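PDB 3NUR: amidohydrolase from Staphylococcus aureus, which probably hydrolyses carbon-nitrogen bonds of linear amides, as a putative metal-dependent amidohydrolase of the TIM-barrel type. Local coordinates for residues 128-140 / 156-170. Sequence-based numbering, arbitrary orientation.
Sequences RFVGFATLPINEP and FKGALIMGRAQDGFL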
# COMPACT_ATOMS: atom_id res chain seq x y z
N ARG A 128 5.97 15.27 11.26
CA ARG A 128 5.16 14.10 11.64
C ARG A 128 4.52 13.36 10.49
O ARG A 128 3.95 12.29 10.69
CB ARG A 128 4.06 14.52 12.64
CG ARG A 128 4.54 15.29 13.89
CD ARG A 128 5.53 14.52 14.79
NE ARG A 128 5.04 13.21 15.24
CZ ARG A 128 4.26 13.01 16.30
NH1 ARG A 128 3.86 14.04 17.04
NH2 ARG A 128 3.88 11.78 16.63
N PHE A 129 4.55 13.96 9.30
CA PHE A 129 3.89 13.37 8.14
C PHE A 129 4.70 13.43 6.87
O PHE A 129 5.49 14.36 6.65
CB PHE A 129 2.52 14.04 7.91
CG PHE A 129 1.59 13.95 9.09
CD1 PHE A 129 0.96 12.75 9.43
CD2 PHE A 129 1.38 15.06 9.90
CE1 PHE A 129 0.12 12.68 10.54
CE2 PHE A 129 0.52 14.99 11.01
CZ PHE A 129 -0.11 13.80 11.31
N VAL A 130 4.50 12.43 6.04
CA VAL A 130 5.08 12.30 4.70
C VAL A 130 3.87 11.93 3.81
O VAL A 130 2.97 11.21 4.25
CB VAL A 130 6.22 11.25 4.68
CG1 VAL A 130 6.59 10.86 3.25
CG2 VAL A 130 7.46 11.78 5.40
N GLY A 131 3.85 12.44 2.58
CA GLY A 131 2.71 12.14 1.72
C GLY A 131 2.96 11.12 0.63
O GLY A 131 4.05 11.05 0.06
N PHE A 132 1.92 10.32 0.35
CA PHE A 132 1.89 9.38 -0.76
C PHE A 132 0.83 9.93 -1.71
O PHE A 132 -0.24 10.39 -1.26
CB PHE A 132 1.56 7.93 -0.31
CG PHE A 132 2.75 7.02 -0.06
CD1 PHE A 132 4.06 7.49 -0.19
CD2 PHE A 132 2.57 5.70 0.36
CE1 PHE A 132 5.16 6.64 0.04
CE2 PHE A 132 3.67 4.86 0.61
CZ PHE A 132 4.95 5.33 0.42
N ALA A 133 1.14 9.93 -3.00
CA ALA A 133 0.24 10.43 -4.06
C ALA A 133 -1.01 9.58 -4.26
O ALA A 133 -0.95 8.34 -4.12
CB ALA A 133 0.99 10.50 -5.37
N THR A 134 -2.13 10.24 -4.58
CA THR A 134 -3.40 9.63 -4.98
C THR A 134 -3.48 9.92 -6.49
O THR A 134 -3.36 11.08 -6.90
CB THR A 134 -4.58 10.15 -4.16
OG1 THR A 134 -4.32 9.87 -2.78
CG2 THR A 134 -5.91 9.50 -4.57
N LEU A 135 -3.56 8.86 -7.30
CA LEU A 135 -3.46 8.99 -8.76
C LEU A 135 -4.69 8.60 -9.53
O LEU A 135 -5.28 7.58 -9.23
CB LEU A 135 -2.28 8.16 -9.29
CG LEU A 135 -0.91 8.40 -8.62
CD1 LEU A 135 0.10 7.41 -9.11
CD2 LEU A 135 -0.43 9.84 -8.85
N PRO A 136 -5.02 9.33 -10.62
CA PRO A 136 -6.17 8.92 -11.45
C PRO A 136 -5.75 7.79 -12.40
O PRO A 136 -5.55 8.00 -13.59
CB PRO A 136 -6.53 10.22 -12.17
CG PRO A 136 -5.21 10.94 -12.34
CD PRO A 136 -4.38 10.58 -11.13
N ILE A 137 -5.60 6.57 -11.87
CA ILE A 137 -5.11 5.40 -12.63
C ILE A 137 -5.84 5.10 -13.95
O ILE A 137 -5.23 4.57 -14.88
CB ILE A 137 -4.94 4.14 -11.75
CG1 ILE A 137 -6.30 3.64 -11.21
CG2 ILE A 137 -3.88 4.40 -10.63
CD1 ILE A 137 -6.29 2.31 -10.46
N ASN A 138 -7.14 5.44 -14.01
CA ASN A 138 -7.96 5.24 -15.19
C ASN A 138 -7.59 6.18 -16.34
O ASN A 138 -8.03 5.97 -17.46
CB ASN A 138 -9.44 5.24 -14.86
CG ASN A 138 -9.83 4.03 -14.04
OD1 ASN A 138 -10.37 4.13 -12.91
ND2 ASN A 138 -9.46 2.86 -14.54
N GLU A 139 -6.70 7.17 -16.06
CA GLU A 139 -6.13 8.11 -17.04
C GLU A 139 -4.59 7.99 -16.90
O GLU A 139 -3.97 8.87 -16.29
CB GLU A 139 -6.63 9.51 -16.71
CG GLU A 139 -8.11 9.70 -16.98
CD GLU A 139 -8.42 9.75 -18.46
OE1 GLU A 139 -7.52 10.08 -19.26
OE2 GLU A 139 -9.57 9.42 -18.83
N PRO A 140 -3.94 6.89 -17.40
CA PRO A 140 -2.52 6.66 -17.07
C PRO A 140 -1.50 7.73 -17.37
O PRO A 140 -0.60 7.95 -16.55
CB PRO A 140 -2.19 5.33 -17.75
CG PRO A 140 -3.29 5.11 -18.75
CD PRO A 140 -4.51 5.72 -18.11
N PHE A 156 6.13 14.78 -2.00
CA PHE A 156 5.63 13.45 -1.65
C PHE A 156 6.74 12.41 -1.90
O PHE A 156 7.72 12.69 -2.60
CB PHE A 156 4.32 13.12 -2.40
CG PHE A 156 3.07 13.83 -1.93
CD1 PHE A 156 3.14 14.86 -0.99
CD2 PHE A 156 1.83 13.52 -2.48
CE1 PHE A 156 1.99 15.54 -0.59
CE2 PHE A 156 0.67 14.20 -2.08
CZ PHE A 156 0.76 15.21 -1.14
N LYS A 157 6.58 11.21 -1.33
CA LYS A 157 7.62 10.18 -1.36
C LYS A 157 7.21 8.82 -1.94
O LYS A 157 7.92 7.83 -1.74
CB LYS A 157 8.21 10.02 0.06
CG LYS A 157 8.88 11.29 0.62
CD LYS A 157 10.21 11.61 -0.04
CE LYS A 157 10.94 12.75 0.65
NZ LYS A 157 12.40 12.46 0.74
N GLY A 158 6.11 8.81 -2.68
CA GLY A 158 5.60 7.64 -3.39
C GLY A 158 4.14 7.81 -3.73
O GLY A 158 3.61 8.93 -3.71
N ALA A 159 3.48 6.71 -4.04
CA ALA A 159 2.05 6.74 -4.34
C ALA A 159 1.44 5.51 -3.71
O ALA A 159 2.12 4.49 -3.56
CB ALA A 159 1.83 6.67 -5.85
N LEU A 160 0.16 5.61 -3.33
CA LEU A 160 -0.57 4.43 -2.87
C LEU A 160 -1.72 4.29 -3.86
O LEU A 160 -2.44 5.27 -4.08
CB LEU A 160 -1.07 4.54 -1.42
CG LEU A 160 -1.90 3.32 -0.91
CD1 LEU A 160 -1.61 3.05 0.57
CD2 LEU A 160 -3.41 3.54 -1.13
N ILE A 161 -1.89 3.09 -4.44
CA ILE A 161 -2.93 2.79 -5.44
C ILE A 161 -3.86 1.75 -4.87
O ILE A 161 -3.41 0.68 -4.44
CB ILE A 161 -2.33 2.28 -6.79
CG1 ILE A 161 -1.45 3.36 -7.46
CG2 ILE A 161 -3.48 1.77 -7.75
CD1 ILE A 161 -0.68 2.90 -8.70
N MSE A 162 -5.16 2.05 -4.86
CA MSE A 162 -6.16 1.12 -4.35
C MSE A 162 -6.83 0.39 -5.48
O MSE A 162 -7.31 1.00 -6.43
CB MSE A 162 -7.19 1.86 -3.50
CG MSE A 162 -6.80 1.93 -2.03
SE MSE A 162 -7.96 3.08 -1.00
CE MSE A 162 -9.63 3.00 -2.16
N GLY A 163 -6.91 -0.92 -5.34
CA GLY A 163 -7.60 -1.77 -6.31
C GLY A 163 -6.95 -1.83 -7.66
O GLY A 163 -5.72 -1.95 -7.77
N ARG A 164 -7.78 -1.74 -8.69
CA ARG A 164 -7.32 -1.89 -10.06
C ARG A 164 -8.04 -0.91 -10.99
O ARG A 164 -8.93 -0.16 -10.56
CB ARG A 164 -7.48 -3.37 -10.51
CG ARG A 164 -8.91 -3.82 -10.73
CD ARG A 164 -9.24 -5.18 -10.11
NE ARG A 164 -9.20 -5.20 -8.64
CZ ARG A 164 -10.22 -4.88 -7.84
NH1 ARG A 164 -10.09 -4.98 -6.52
NH2 ARG A 164 -11.37 -4.45 -8.34
N ALA A 165 -7.66 -0.93 -12.25
CA ALA A 165 -8.29 -0.07 -13.24
C ALA A 165 -9.68 -0.62 -13.64
O ALA A 165 -9.99 -1.79 -13.39
CB ALA A 165 -7.39 0.03 -14.46
N GLN A 166 -10.51 0.22 -14.28
CA GLN A 166 -11.85 -0.18 -14.74
C GLN A 166 -11.77 -1.35 -15.73
O GLN A 166 -12.71 -2.14 -15.82
CB GLN A 166 -12.56 1.03 -15.38
CG GLN A 166 -14.06 0.87 -15.61
CD GLN A 166 -14.70 2.11 -16.21
OE1 GLN A 166 -15.74 2.58 -15.73
NE2 GLN A 166 -14.13 2.64 -17.29
N ASP A 167 -10.64 -1.49 -16.44
CA ASP A 167 -10.48 -2.56 -17.43
C ASP A 167 -9.56 -3.71 -16.99
O ASP A 167 -9.18 -4.54 -17.81
CB ASP A 167 -10.09 -1.97 -18.79
CG ASP A 167 -8.81 -1.15 -18.78
OD1 ASP A 167 -8.06 -1.22 -17.78
OD2 ASP A 167 -8.57 -0.41 -19.75
N GLY A 168 -9.23 -3.76 -15.71
CA GLY A 168 -8.40 -4.84 -15.19
C GLY A 168 -7.15 -4.43 -14.44
O GLY A 168 -7.03 -3.31 -13.94
N PHE A 169 -6.22 -5.39 -14.33
CA PHE A 169 -4.98 -5.20 -13.59
C PHE A 169 -4.02 -4.27 -14.30
O PHE A 169 -4.10 -4.08 -15.52
CB PHE A 169 -4.33 -6.57 -13.29
CG PHE A 169 -5.13 -7.45 -12.35
CD1 PHE A 169 -5.54 -6.98 -11.10
CD2 PHE A 169 -5.40 -8.77 -12.67
CE1 PHE A 169 -6.24 -7.81 -10.21
CE2 PHE A 169 -6.08 -9.61 -11.78
CZ PHE A 169 -6.49 -9.12 -10.55
N LEU A 170 -3.09 -3.71 -13.52
CA LEU A 170 -2.10 -2.74 -14.00
C LEU A 170 -0.88 -3.33 -14.76
O LEU A 170 0.06 -2.59 -15.06
CB LEU A 170 -1.74 -1.73 -12.89
CG LEU A 170 -2.93 -1.02 -12.16
CD1 LEU A 170 -2.47 -0.27 -10.92
CD2 LEU A 170 -3.70 -0.07 -13.08
O HOH W 1 -3.46 7.30 -2.22
O HOH W 2 -3.78 6.24 -6.29
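Ile137 and Ile161 bring their branched ends together where segments 128-140 and 156-170 have already moved apart, beyond their backbone hydrogen bonds, and the first can be followed atom by atom. From CB, which points toward segment 156-170, one branch goes to the Ile161 side chain: Ile137 CG2 lies 3.9 Å from Ile161 CG2. The other branch, CG1, is wedged between backbone N and carbonyl carbon (chi1 66°) and runs on extended. At its tip Ile137 CD1 meets Ile161 CG2 too, at 3.9 Å, so both branches touch Ile161. Ile137 CD1 also reaches the main chain beyond the strand, 3.6 Å from Arg164 O, with Leu170 CD2 at the margin of contact.

Further back the backbones carry the pairing. Lys157 N donates to Gly131 O at 2.9 Å. Ala133 then uses both its polar groups: Ala133 N gives a bond of 2.8 Å to Gly158 O, and its O accepts from Leu160 N. This short parallel pairing, with one bridge between Ala133 and Ala159, illustrates how neighbouring strands of a TIM barrel are joined: the chain leaves strand 129-131, passes through helix 140-152 and returns as strand 159-162, a beta-alpha-beta crossover. Strand 87-94 flanks the first strand on its other side and 189-192 the second; from the latter, His192, a ligand of the bound calcium ion, touches the Leu160 side chain.

Two phenylalanines flank the pairing. Phe156 lays a ring face over Gly131, whose CA makes a CH-pi contact 4.1 Å from the ring centroid. Phe132 instead offers a face to Ala159 N and an edge to Lys157 O. Where direct pairing ends, water continues it: Leu160 O accepts from two waters, one also bonded to Thr134 OG1, the other accepting from Leu135 N at 2.8 Å.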